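Local coordinates for FEZ-1 protein (Fluoribacter gormanii, PDB 5WCK) that probably hydrolyses beta-lactam antibiotics as a monomeric subclass B3 metallo-beta-lactamase with two zinc ions in its active site, at residues 11-16 against 210-215; 20-25 against 47-52; 36-41 against 81-86; 67-70 against 76-79. The protein carries 2 engineered substitutions. All coordinates share one frame; numbering follows the deposited sequence.

Interaction 1 (11-16 against 210-215); sequences FRIAGN and IFLGSH. With ZN (zinc ion), chain C.
Ile13 lays its CG2 branch against Ile210, the two side chains passing at a slant with CG2 to CG2 at 3.9 Å. The longer branch of Ile13 goes to Leu212. There the two chains reach toward each other tip to tip, and the CD1 atoms of Ile13 and Leu212 lie 4.1 Å apart. The split follows from the first torsion of Ile13, which sets CG2 anti to the backbone N (chi1 -63°) and leaves CG1 beside it. Ile210 is also shared, for its CD1 tip touches the CB of Ala14 at 3.6 Å. Two consecutive residues, Ile13 and Ala14, can face the same way because both lie opposite Leu17 in a classic beta bulge. No hydrogen bond joins the segments, and the contact is wholly apolar and buried. Beyond it, segment 210-215 leaves its strand and ends at His215, whose NE2 binds a zinc ion together with Asp75 and His76. Strands 11-14 and 210-213 are outermost strands of two different sheets. Their axes come within 9.4 Å at 126°. Leu160 of strand 154-162 packs on Ala14 and Ile210, while strand 165-172 borders Ile210 and Leu212.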
loop_
_atom_site.group_PDB
_atom_site.type_symbol
_atom_site.label_atom_id
_atom_site.label_comp_id
_atom_site.label_asym_id
_atom_site.label_seq_id
_atom_site.Cartn_x
_atom_site.Cartn_y
_atom_site.Cartn_z
ATOM N N PHE A 11 -4.768 1.943 -15.821
ATOM C CA PHE A 11 -6.114 2.419 -16.046
ATOM C C PHE A 11 -6.492 3.429 -14.965
ATOM O O PHE A 11 -5.842 3.476 -13.920
ATOM C CB PHE A 11 -7.132 1.271 -16.099
ATOM C CG PHE A 11 -7.260 0.483 -14.824
ATOM C CD1 PHE A 11 -6.373 -0.545 -14.551
ATOM C CD2 PHE A 11 -8.252 0.783 -13.906
ATOM C CE1 PHE A 11 -6.492 -1.263 -13.373
ATOM C CE2 PHE A 11 -8.363 0.071 -12.728
ATOM C CZ PHE A 11 -7.477 -0.941 -12.469
ATOM N N ARG A 12 -7.512 4.227 -15.256
ATOM C CA ARG A 12 -8.101 5.120 -14.280
ATOM C C ARG A 12 -9.079 4.346 -13.391
ATOM O O ARG A 12 -10.035 3.733 -13.876
ATOM C CB ARG A 12 -8.789 6.296 -14.978
ATOM C CG ARG A 12 -9.169 7.431 -14.049
ATOM C CD ARG A 12 -9.451 8.715 -14.808
ATOM N NE ARG A 12 -10.715 8.576 -15.497
ATOM C CZ ARG A 12 -11.896 8.768 -14.929
ATOM N NH1 ARG A 12 -11.959 9.191 -13.677
ATOM N NH2 ARG A 12 -13.013 8.549 -15.608
ATOM N N ILE A 13 -8.877 4.425 -12.066
ATOM C CA ILE A 13 -9.755 3.769 -11.105
ATOM C C ILE A 13 -11.005 4.632 -10.892
ATOM O O ILE A 13 -12.118 4.191 -11.048
ATOM C CB ILE A 13 -9.019 3.493 -9.780
ATOM C CG1 ILE A 13 -7.841 2.530 -9.965
ATOM C CG2 ILE A 13 -10.002 2.998 -8.719
ATOM C CD1 ILE A 13 -6.824 2.486 -8.826
ATOM N N ALA A 14 -10.797 5.895 -10.532
ATOM C CA ALA A 14 -11.880 6.851 -10.233
ATOM C C ALA A 14 -11.234 8.218 -10.048
ATOM O O ALA A 14 -10.107 8.297 -9.598
ATOM C CB ALA A 14 -12.612 6.448 -8.976
ATOM N N GLY A 15 -11.958 9.286 -10.393
ATOM C CA GLY A 15 -11.413 10.637 -10.221
ATOM C C GLY A 15 -10.021 10.744 -10.833
ATOM O O GLY A 15 -9.803 10.360 -11.989
ATOM N N ASN A 16 -9.062 11.220 -10.028
ATOM C CA ASN A 16 -7.679 11.390 -10.480
ATOM C C ASN A 16 -6.745 10.305 -9.930
ATOM O O ASN A 16 -5.521 10.533 -9.891
ATOM C CB ASN A 16 -7.156 12.796 -10.135
ATOM C CG ASN A 16 -7.106 13.107 -8.650
ATOM O OD1 ASN A 16 -7.880 12.558 -7.874
ATOM N ND2 ASN A 16 -6.247 14.047 -8.256
ATOM N N ILE A 210 -14.322 2.713 -2.358
ATOM C CA ILE A 210 -13.434 2.197 -3.401
ATOM C C ILE A 210 -12.325 1.408 -2.704
ATOM O O ILE A 210 -11.511 1.954 -1.971
ATOM C CB ILE A 210 -12.921 3.312 -4.318
ATOM C CG1 ILE A 210 -14.079 3.870 -5.157
ATOM C CG2 ILE A 210 -11.785 2.816 -5.227
ATOM C CD1 ILE A 210 -13.764 5.134 -5.872
ATOM N N PHE A 211 -12.414 0.100 -2.865
ATOM C CA PHE A 211 -11.694 -0.892 -2.095
ATOM C C PHE A 211 -10.405 -1.278 -2.816
ATOM O O PHE A 211 -10.460 -1.899 -3.864
ATOM C CB PHE A 211 -12.620 -2.091 -1.875
ATOM C CG PHE A 211 -11.985 -3.340 -1.324
ATOM C CD1 PHE A 211 -10.871 -3.314 -0.499
ATOM C CD2 PHE A 211 -12.515 -4.566 -1.664
ATOM C CE1 PHE A 211 -10.316 -4.497 -0.025
ATOM C CE2 PHE A 211 -11.949 -5.747 -1.215
ATOM C CZ PHE A 211 -10.852 -5.708 -0.399
ATOM N N LEU A 212 -9.263 -0.888 -2.251
ATOM C CA LEU A 212 -7.954 -1.147 -2.878
ATOM C C LEU A 212 -6.999 -1.705 -1.820
ATOM O O LEU A 212 -7.353 -1.816 -0.608
ATOM C CB LEU A 212 -7.420 0.153 -3.489
ATOM C CG LEU A 212 -8.324 0.811 -4.528
ATOM C CD1 LEU A 212 -7.831 2.215 -4.862
ATOM C CD2 LEU A 212 -8.402 -0.037 -5.791
ATOM N N GLY A 213 -5.787 -2.048 -2.264
ATOM C CA GLY A 213 -4.821 -2.656 -1.382
ATOM C C GLY A 213 -3.441 -2.719 -1.992
ATOM O O GLY A 213 -3.214 -2.367 -3.142
ATOM N N SER A 214 -2.494 -3.103 -1.149
ATOM C CA SER A 214 -1.078 -3.217 -1.564
ATOM C C SER A 214 -0.846 -4.390 -2.529
ATOM O O SER A 214 0.150 -4.379 -3.257
ATOM C CB SER A 214 -0.215 -3.284 -0.363
ATOM O OG SER A 214 -0.602 -4.356 0.489
ATOM N N HIS A 215 -1.745 -5.381 -2.538
ATOM C CA HIS A 215 -1.699 -6.492 -3.457
ATOM C C HIS A 215 -3.034 -6.602 -4.204
ATOM O O HIS A 215 -4.115 -6.499 -3.609
ATOM C CB HIS A 215 -1.402 -7.826 -2.750
ATOM C CG HIS A 215 -0.031 -7.947 -2.192
ATOM N ND1 HIS A 215 0.976 -8.590 -2.890
ATOM C CD2 HIS A 215 0.528 -7.497 -1.053
ATOM C CE1 HIS A 215 2.078 -8.560 -2.172
ATOM N NE2 HIS A 215 1.844 -7.902 -1.041
HETATM ZN ZN ZN C . 3.291 -7.473 0.349
HETATM O O HOH W 1 4.464 -7.746 1.963
#

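Interaction 2 (20-25 against 47-52); sequences VGTDDL and VPMIKA
Val20 and Ile50 bring their backbones closest, CA to CA 5.8 Å, where the loop after strand 17-19 runs past the first turns of helix 47-56. The carbonyl oxygen of Val20 rests on the CG1 methylene of Ile50, O to CG1 3.8 Å. This is a van der Waals contact. The side chains of the pair meet more loosely, CG2 of Val20 to CG2 of Ile50 at 4.4 Å. Leu38 of strand 35-39 touches both of them and carries the apolar patch on into the sheet. The second point of contact is between methyl groups. CG2 of Thr22 meets CE of Met49 at 3.9 Å, and the two side chains cross at about a right angle. Met49 bends at its last torsion (chi3 65°), which turns the methyl out of the line of the chain. Thr22 is fixed from its other branch. Its OG1 sits between the backbone N and the carbonyl carbon (chi1 74°) and gives a hydrogen bond to Leu25 O at 2.8 Å, on a lone pair in the carbonyl plane. Leu25 O also accepts from Thr22 N, so two donors of one residue hold it. OG1 in turn accepts from Asp24 N at 3.1 Å. With its hydroxyl turned to the loop, Thr22 presents only CG2 to Met49. The bond to Asp24 N makes an ST turn. It shapes a loop that also serves the second zinc site, since Asp24 OD1 is hydrogen-bonded to the zinc ligand His215.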
loop_
_atom_site.group_PDB
_atom_site.type_symbol
_atom_site.label_atom_id
_atom_site.label_comp_id
_atom_site.label_asym_id
_atom_site.label_seq_id
_atom_site.Cartn_x
_atom_site.Cartn_y
_atom_site.Cartn_z
ATOM N N VAL A 20 -1.147 1.863 -11.710
ATOM C CA VAL A 20 0.081 1.756 -12.508
ATOM C C VAL A 20 0.942 0.592 -12.020
ATOM O O VAL A 20 2.153 0.595 -12.204
ATOM C CB VAL A 20 0.872 3.074 -12.515
ATOM C CG1 VAL A 20 0.121 4.150 -13.287
ATOM C CG2 VAL A 20 1.227 3.575 -11.112
ATOM N N GLY A 21 0.301 -0.403 -11.394
ATOM C CA GLY A 21 1.018 -1.537 -10.875
ATOM C C GLY A 21 1.012 -2.744 -11.798
ATOM O O GLY A 21 0.816 -2.642 -13.012
ATOM N N THR A 22 1.273 -3.890 -11.181
ATOM C CA THR A 22 1.469 -5.161 -11.834
ATOM C C THR A 22 0.239 -6.050 -11.599
ATOM O O THR A 22 -0.782 -5.629 -11.079
ATOM C CB THR A 22 2.750 -5.820 -11.308
ATOM O OG1 THR A 22 2.468 -6.306 -9.981
ATOM C CG2 THR A 22 3.963 -4.913 -11.309
ATOM N N ASP A 23 0.334 -7.327 -11.973
ATOM C CA ASP A 23 -0.780 -8.226 -11.722
ATOM C C ASP A 23 -0.807 -8.728 -10.268
ATOM O O ASP A 23 -1.678 -9.569 -9.923
ATOM C CB ASP A 23 -0.753 -9.391 -12.711
ATOM C CG ASP A 23 0.310 -10.436 -12.439
ATOM O OD1 ASP A 23 1.267 -10.149 -11.699
ATOM O OD2 ASP A 23 0.145 -11.579 -12.981
ATOM N N ASP A 24 0.130 -8.250 -9.434
ATOM C CA ASP A 24 0.238 -8.647 -8.022
ATOM C C ASP A 24 0.544 -7.402 -7.183
ATOM O O ASP A 24 -0.349 -6.860 -6.511
ATOM C CB ASP A 24 1.284 -9.755 -7.840
ATOM C CG ASP A 24 1.651 -10.014 -6.395
ATOM O OD1 ASP A 24 0.809 -9.716 -5.507
ATOM O OD2 ASP A 24 2.798 -10.484 -6.152
ATOM N N LEU A 25 1.795 -6.941 -7.231
ATOM C CA LEU A 25 2.207 -5.777 -6.468
ATOM C C LEU A 25 1.504 -4.546 -7.053
ATOM O O LEU A 25 1.598 -4.287 -8.274
ATOM C CB LEU A 25 3.732 -5.647 -6.536
ATOM C CG LEU A 25 4.500 -6.893 -6.121
ATOM C CD1 LEU A 25 6.007 -6.702 -6.255
ATOM C CD2 LEU A 25 4.108 -7.329 -4.718
ATOM N N VAL A 47 10.393 -1.097 -11.487
ATOM C CA VAL A 47 10.493 0.363 -11.681
ATOM C C VAL A 47 10.349 0.713 -13.164
ATOM O O VAL A 47 9.587 1.604 -13.540
ATOM C CB VAL A 47 11.755 0.954 -11.023
ATOM C CG1 VAL A 47 11.971 2.411 -11.397
ATOM C CG2 VAL A 47 11.699 0.826 -9.511
ATOM N N PRO A 48 11.028 0.044 -14.128
ATOM C CA PRO A 48 10.757 0.358 -15.532
ATOM C C PRO A 48 9.309 0.100 -15.962
ATOM O O PRO A 48 8.806 0.774 -16.867
ATOM C CB PRO A 48 11.723 -0.543 -16.322
ATOM C CG PRO A 48 12.756 -0.959 -15.320
ATOM C CD PRO A 48 12.109 -0.929 -13.949
ATOM N N MET A 49 8.639 -0.860 -15.306
ATOM C CA MET A 49 7.256 -1.189 -15.609
ATOM C C MET A 49 6.337 -0.050 -15.142
ATOM O O MET A 49 5.368 0.304 -15.821
ATOM C CB MET A 49 6.847 -2.516 -14.957
ATOM C CG MET A 49 7.668 -3.677 -15.468
ATOM S SD MET A 49 7.507 -5.186 -14.479
ATOM C CE MET A 49 5.800 -5.578 -14.740
ATOM N N ILE A 50 6.611 0.460 -13.938
ATOM C CA ILE A 50 5.838 1.603 -13.393
ATOM C C ILE A 50 6.023 2.815 -14.317
ATOM O O ILE A 50 5.036 3.471 -14.695
ATOM C CB ILE A 50 6.229 1.884 -11.933
ATOM C CG1 ILE A 50 5.788 0.734 -11.018
ATOM C CG2 ILE A 50 5.634 3.207 -11.467
ATOM C CD1 ILE A 50 6.433 0.745 -9.665
ATOM N N LYS A 51 7.281 3.107 -14.687
ATOM C CA LYS A 51 7.559 4.213 -15.613
ATOM C C LYS A 51 6.747 4.034 -16.896
ATOM O O LYS A 51 6.094 4.966 -17.380
ATOM C CB LYS A 51 9.052 4.303 -15.930
ATOM C CG LYS A 51 9.399 5.391 -16.932
ATOM C CD LYS A 51 10.891 5.555 -17.145
ATOM C CE LYS A 51 11.177 6.709 -18.077
ATOM N NZ LYS A 51 12.622 6.980 -18.212
ATOM N N ALA A 52 6.798 2.830 -17.483
ATOM C CA ALA A 52 6.103 2.583 -18.742
ATOM C C ALA A 52 4.585 2.758 -18.582
ATOM O O ALA A 52 3.918 3.286 -19.477
ATOM C CB ALA A 52 6.462 1.213 -19.279
#

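Interaction 3 (36-41 against 81-86); sequences NILINS and ELIKQQ
Ile83 puts its CD1 methyl between Leu38 and Ser41, and this one atom makes the whole close contact. CD1 of Ile83 is 3.5 Å from CD2 of Leu38, tighter than usual for two methyls. The same CD1 is 3.5 Å from CB of Ser41. Leu38 reaches out because CG lies anti to its backbone N (chi1 177°), and its side chain meets that of Ile83 at a slant. Ser41 offers carbon to the helix and sends its hydroxyl to other partners. Its OG is hydrogen-bonded to Ser80 OG and weakly to His76 O, so the polar atom is satisfied beside an apolar contact. The contact is helix-on-sheet packing in the layered alpha/beta fold of metallo-beta-lactamases: helix 80-87 covers the end of strand 35-39 and the turn after it. Val47 of helix 47-56 also touches Ile83. The far side of helix 80-87, with Gln85 and Gln86, is looser and faces solvent. Lys84 has its NZ hydrogen-bonded to Thr123 O. Glu81 leaves its backbone away from the strand, and its side chain touches Thr120 and Ser122.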
loop_
_atom_site.group_PDB
_atom_site.type_symbol
_atom_site.label_atom_id
_atom_site.label_comp_id
_atom_site.label_asym_id
_atom_site.label_seq_id
_atom_site.Cartn_x
_atom_site.Cartn_y
_atom_site.Cartn_z
ATOM N N ASN A 36 2.433 14.704 -9.693
ATOM C CA ASN A 36 1.815 13.410 -9.399
ATOM C C ASN A 36 2.388 12.789 -8.123
ATOM O O ASN A 36 3.548 13.036 -7.754
ATOM C CB ASN A 36 2.017 12.461 -10.579
ATOM C CG ASN A 36 1.540 13.067 -11.878
ATOM O OD1 ASN A 36 0.617 13.895 -11.893
ATOM N ND2 ASN A 36 2.186 12.677 -12.964
ATOM N N ILE A 37 1.566 11.950 -7.474
ATOM C CA ILE A 37 1.962 11.158 -6.321
ATOM C C ILE A 37 1.963 9.690 -6.758
ATOM O O ILE A 37 1.003 9.251 -7.402
ATOM C CB ILE A 37 0.992 11.320 -5.143
ATOM C CG1 ILE A 37 0.828 12.794 -4.746
ATOM C CG2 ILE A 37 1.401 10.444 -3.964
ATOM C CD1 ILE A 37 -0.257 13.041 -3.729
ATOM N N LEU A 38 3.048 8.984 -6.454
ATOM C CA LEU A 38 3.172 7.555 -6.711
ATOM C C LEU A 38 3.163 6.802 -5.379
ATOM O O LEU A 38 3.890 7.183 -4.440
ATOM C CB LEU A 38 4.471 7.284 -7.478
ATOM C CG LEU A 38 4.774 5.818 -7.755
ATOM C CD1 LEU A 38 3.743 5.181 -8.667
ATOM C CD2 LEU A 38 6.161 5.638 -8.355
ATOM N N ILE A 39 2.343 5.741 -5.301
ATOM C CA ILE A 39 2.279 4.866 -4.093
ATOM C C ILE A 39 2.756 3.461 -4.500
ATOM O O ILE A 39 2.160 2.918 -5.398
ATOM C CB ILE A 39 0.853 4.815 -3.498
ATOM C CG1 ILE A 39 0.225 6.204 -3.368
ATOM C CG2 ILE A 39 0.895 4.113 -2.153
ATOM C CD1 ILE A 39 -1.063 6.232 -2.560
ATOM N N ASN A 40 3.821 3.002 -3.836
ATOM C CA ASN A 40 4.485 1.674 -3.965
ATOM C C ASN A 40 5.487 1.647 -5.130
ATOM O O ASN A 40 5.072 1.750 -6.231
ATOM C CB ASN A 40 3.529 0.481 -3.891
ATOM C CG ASN A 40 2.786 0.427 -2.574
ATOM O OD1 ASN A 40 3.360 0.617 -1.534
ATOM N ND2 ASN A 40 1.501 0.134 -2.625
ATOM N N SER A 41 6.764 1.444 -4.809
ATOM C CA SER A 41 7.852 1.374 -5.819
ATOM C C SER A 41 8.097 -0.084 -6.231
ATOM O O SER A 41 8.774 -0.291 -7.203
ATOM C CB SER A 41 9.090 1.998 -5.273
ATOM O OG SER A 41 9.382 1.412 -4.029
ATOM N N GLU A 81 14.674 3.766 -4.010
ATOM C CA GLU A 81 15.921 4.523 -4.305
ATOM C C GLU A 81 16.004 4.834 -5.808
ATOM O O GLU A 81 16.347 5.970 -6.180
ATOM C CB GLU A 81 17.154 3.790 -3.792
ATOM C CG GLU A 81 18.449 4.561 -4.060
ATOM C CD GLU A 81 18.546 5.971 -3.504
ATOM O OE1 GLU A 81 17.777 6.329 -2.588
ATOM O OE2 GLU A 81 19.441 6.728 -3.982
ATOM N N LEU A 82 15.715 3.847 -6.666
ATOM C CA LEU A 82 15.723 4.057 -8.115
ATOM C C LEU A 82 14.757 5.176 -8.509
ATOM O O LEU A 82 15.081 6.038 -9.318
ATOM C CB LEU A 82 15.326 2.775 -8.846
ATOM C CG LEU A 82 16.354 1.650 -8.820
ATOM C CD1 LEU A 82 15.690 0.356 -9.258
ATOM C CD2 LEU A 82 17.533 2.000 -9.731
ATOM N N ILE A 83 13.549 5.164 -7.936
ATOM C CA ILE A 83 12.567 6.195 -8.279
ATOM C C ILE A 83 13.091 7.574 -7.862
ATOM O O ILE A 83 12.943 8.531 -8.609
ATOM C CB ILE A 83 11.183 5.868 -7.691
ATOM C CG1 ILE A 83 10.643 4.628 -8.409
ATOM C CG2 ILE A 83 10.249 7.067 -7.816
ATOM C CD1 ILE A 83 9.272 4.176 -8.011
ATOM N N LYS A 84 13.700 7.665 -6.686
ATOM C CA LYS A 84 14.255 8.930 -6.186
ATOM C C LYS A 84 15.375 9.389 -7.137
ATOM O O LYS A 84 15.443 10.576 -7.478
ATOM C CB LYS A 84 14.791 8.791 -4.762
ATOM C CG LYS A 84 13.743 8.547 -3.679
ATOM C CD LYS A 84 14.313 8.659 -2.297
ATOM C CE LYS A 84 14.585 10.091 -1.871
ATOM N NZ LYS A 84 15.429 10.168 -0.658
ATOM N N GLN A 85 16.233 8.462 -7.560
ATOM C CA GLN A 85 17.377 8.806 -8.459
ATOM C C GLN A 85 16.851 9.349 -9.788
ATOM O O GLN A 85 17.435 10.299 -10.343
ATOM C CB GLN A 85 18.267 7.590 -8.714
ATOM C CG GLN A 85 19.150 7.227 -7.524
ATOM C CD GLN A 85 19.910 5.927 -7.668
ATOM O OE1 GLN A 85 19.540 5.024 -8.418
ATOM N NE2 GLN A 85 20.959 5.787 -6.871
ATOM N N GLN A 86 15.785 8.736 -10.316
ATOM C CA GLN A 86 15.305 8.974 -11.674
ATOM C C GLN A 86 14.338 10.156 -11.739
ATOM O O GLN A 86 14.194 10.731 -12.807
ATOM C CB GLN A 86 14.672 7.712 -12.255
ATOM C CG GLN A 86 15.696 6.604 -12.504
ATOM C CD GLN A 86 15.093 5.296 -12.957
ATOM O OE1 GLN A 86 14.090 5.258 -13.665
ATOM N NE2 GLN A 86 15.685 4.192 -12.512
#

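Interaction 4 (67-70 against 76-79); sequences LLIS and HAAG. With ZN (zinc ion), chain C.
Ile69 branches at CB into two arms, and both come to Ala77. The shorter arm, CG2, passes His76 first and touches its carbonyl oxygen, CG2 to O 3.8 Å. The same CG2 lies 4.1 Å from CB of Ala77. The longer arm runs through CG1 to the CD1 tip, which also meets CB of Ala77 at 4.1 Å. Ile69 straddles that methyl because CG1 is held between the backbone N and the carbonyl carbon (chi1 58°), while CG2 stands beside the N. The long arm is extended (chi2 173°). No hydrogen bond crosses between the segments, and the contact is van der Waals. Tyr91 and Ile101 also touch both Ile69 and Ala77, so the methyls are closed in by further apolar groups. One residue back from Ala77, the chemistry changes. The His76 side chain starts toward 67-70 and its ring carries on to the metal, binding a zinc ion through NE2 at 2.1 Å. Asp75, His215 and a water, whose O is 2.0 Å from the metal, complete the ligands. Ile69 thus gives the backbone beside a metal ligand a buried hydrocarbon neighbour, while NE2 of the ring is left to the zinc.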
loop_
_atom_site.group_PDB
_atom_site.type_symbol
_atom_site.label_atom_id
_atom_site.label_comp_id
_atom_site.label_asym_id
_atom_site.label_seq_id
_atom_site.Cartn_x
_atom_site.Cartn_y
_atom_site.Cartn_z
ATOM N N LEU A 67 6.642 10.261 -3.415
ATOM C CA LEU A 67 6.630 8.805 -3.357
ATOM C C LEU A 67 6.190 8.374 -1.961
ATOM O O LEU A 67 6.757 8.832 -0.950
ATOM C CB LEU A 67 8.040 8.270 -3.644
ATOM C CG LEU A 67 8.207 6.749 -3.547
ATOM C CD1 LEU A 67 7.328 5.986 -4.529
ATOM C CD2 LEU A 67 9.661 6.367 -3.749
ATOM N N LEU A 68 5.137 7.540 -1.917
ATOM C CA LEU A 68 4.592 6.931 -0.699
ATOM C C LEU A 68 4.637 5.415 -0.858
ATOM O O LEU A 68 4.786 4.916 -1.977
ATOM C CB LEU A 68 3.138 7.370 -0.490
ATOM C CG LEU A 68 2.852 8.856 -0.596
ATOM C CD1 LEU A 68 1.357 9.109 -0.525
ATOM C CD2 LEU A 68 3.602 9.633 0.475
ATOM N N ILE A 69 4.493 4.722 0.273
ATOM C CA ILE A 69 4.406 3.286 0.313
ATOM C C ILE A 69 3.268 2.851 1.237
ATOM O O ILE A 69 2.876 3.557 2.186
ATOM C CB ILE A 69 5.733 2.643 0.735
ATOM C CG1 ILE A 69 6.209 3.131 2.104
ATOM C CG2 ILE A 69 6.776 2.832 -0.356
ATOM C CD1 ILE A 69 7.431 2.410 2.654
ATOM N N SER A 70 2.794 1.619 1.003
ATOM C CA SER A 70 1.843 0.971 1.911
ATOM C C SER A 70 2.537 0.547 3.214
ATOM O O SER A 70 2.007 0.726 4.292
ATOM C CB SER A 70 1.209 -0.234 1.268
ATOM O OG SER A 70 0.332 0.163 0.219
ATOM N N HIS A 76 6.980 -3.858 -1.608
ATOM C CA HIS A 76 6.322 -2.567 -1.811
ATOM C C HIS A 76 7.300 -1.403 -1.926
ATOM O O HIS A 76 6.918 -0.366 -2.485
ATOM C CB HIS A 76 5.279 -2.322 -0.704
ATOM C CG HIS A 76 4.359 -3.483 -0.586
ATOM N ND1 HIS A 76 3.426 -3.781 -1.551
ATOM C CD2 HIS A 76 4.322 -4.508 0.292
ATOM C CE1 HIS A 76 2.831 -4.921 -1.250
ATOM N NE2 HIS A 76 3.322 -5.376 -0.114
ATOM N N ALA A 77 8.534 -1.562 -1.430
ATOM C CA ALA A 77 9.443 -0.425 -1.215
ATOM C C ALA A 77 10.837 -0.622 -1.833
ATOM O O ALA A 77 11.643 0.298 -1.740
ATOM C CB ALA A 77 9.577 -0.145 0.255
ATOM N N ALA A 78 11.149 -1.785 -2.406
ATOM C CA ALA A 78 12.552 -2.020 -2.875
ATOM C C ALA A 78 12.970 -1.030 -3.969
ATOM O O ALA A 78 14.154 -0.663 -4.050
ATOM C CB ALA A 78 12.707 -3.422 -3.380
ATOM N N GLY A 79 12.024 -0.614 -4.800
ATOM C CA GLY A 79 12.297 0.268 -5.957
ATOM C C GLY A 79 12.467 1.739 -5.600
ATOM O O GLY A 79 12.675 2.556 -6.500
HETATM ZN ZN ZN C . 3.291 -7.473 0.349
HETATM O O HOH W 1 4.464 -7.746 1.963
#

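Overall arrangement
Interactions 2, 3 and 4 lie within the first part of the chain and close together, with centres 7 to 12 Å apart. Interaction 1 closes a loop of about 200 residues that encloses the other three. Its centre lies 14 to 18 Å from theirs, and it ties the two sheets together. Interactions 3 and 4 use the neighbouring strands 35-39 and 64-68 and are linked by two hydrogen bonds, from Asn40 N to Leu68 O and between Asn40 OD1 and Ser70 N. Interaction 2 alternates with interaction 3 along the chain and precedes interaction 4. Interactions 1 and 4 meet at one zinc ion, through His215 and His76. The site thus draws ligands from both halves of the fold.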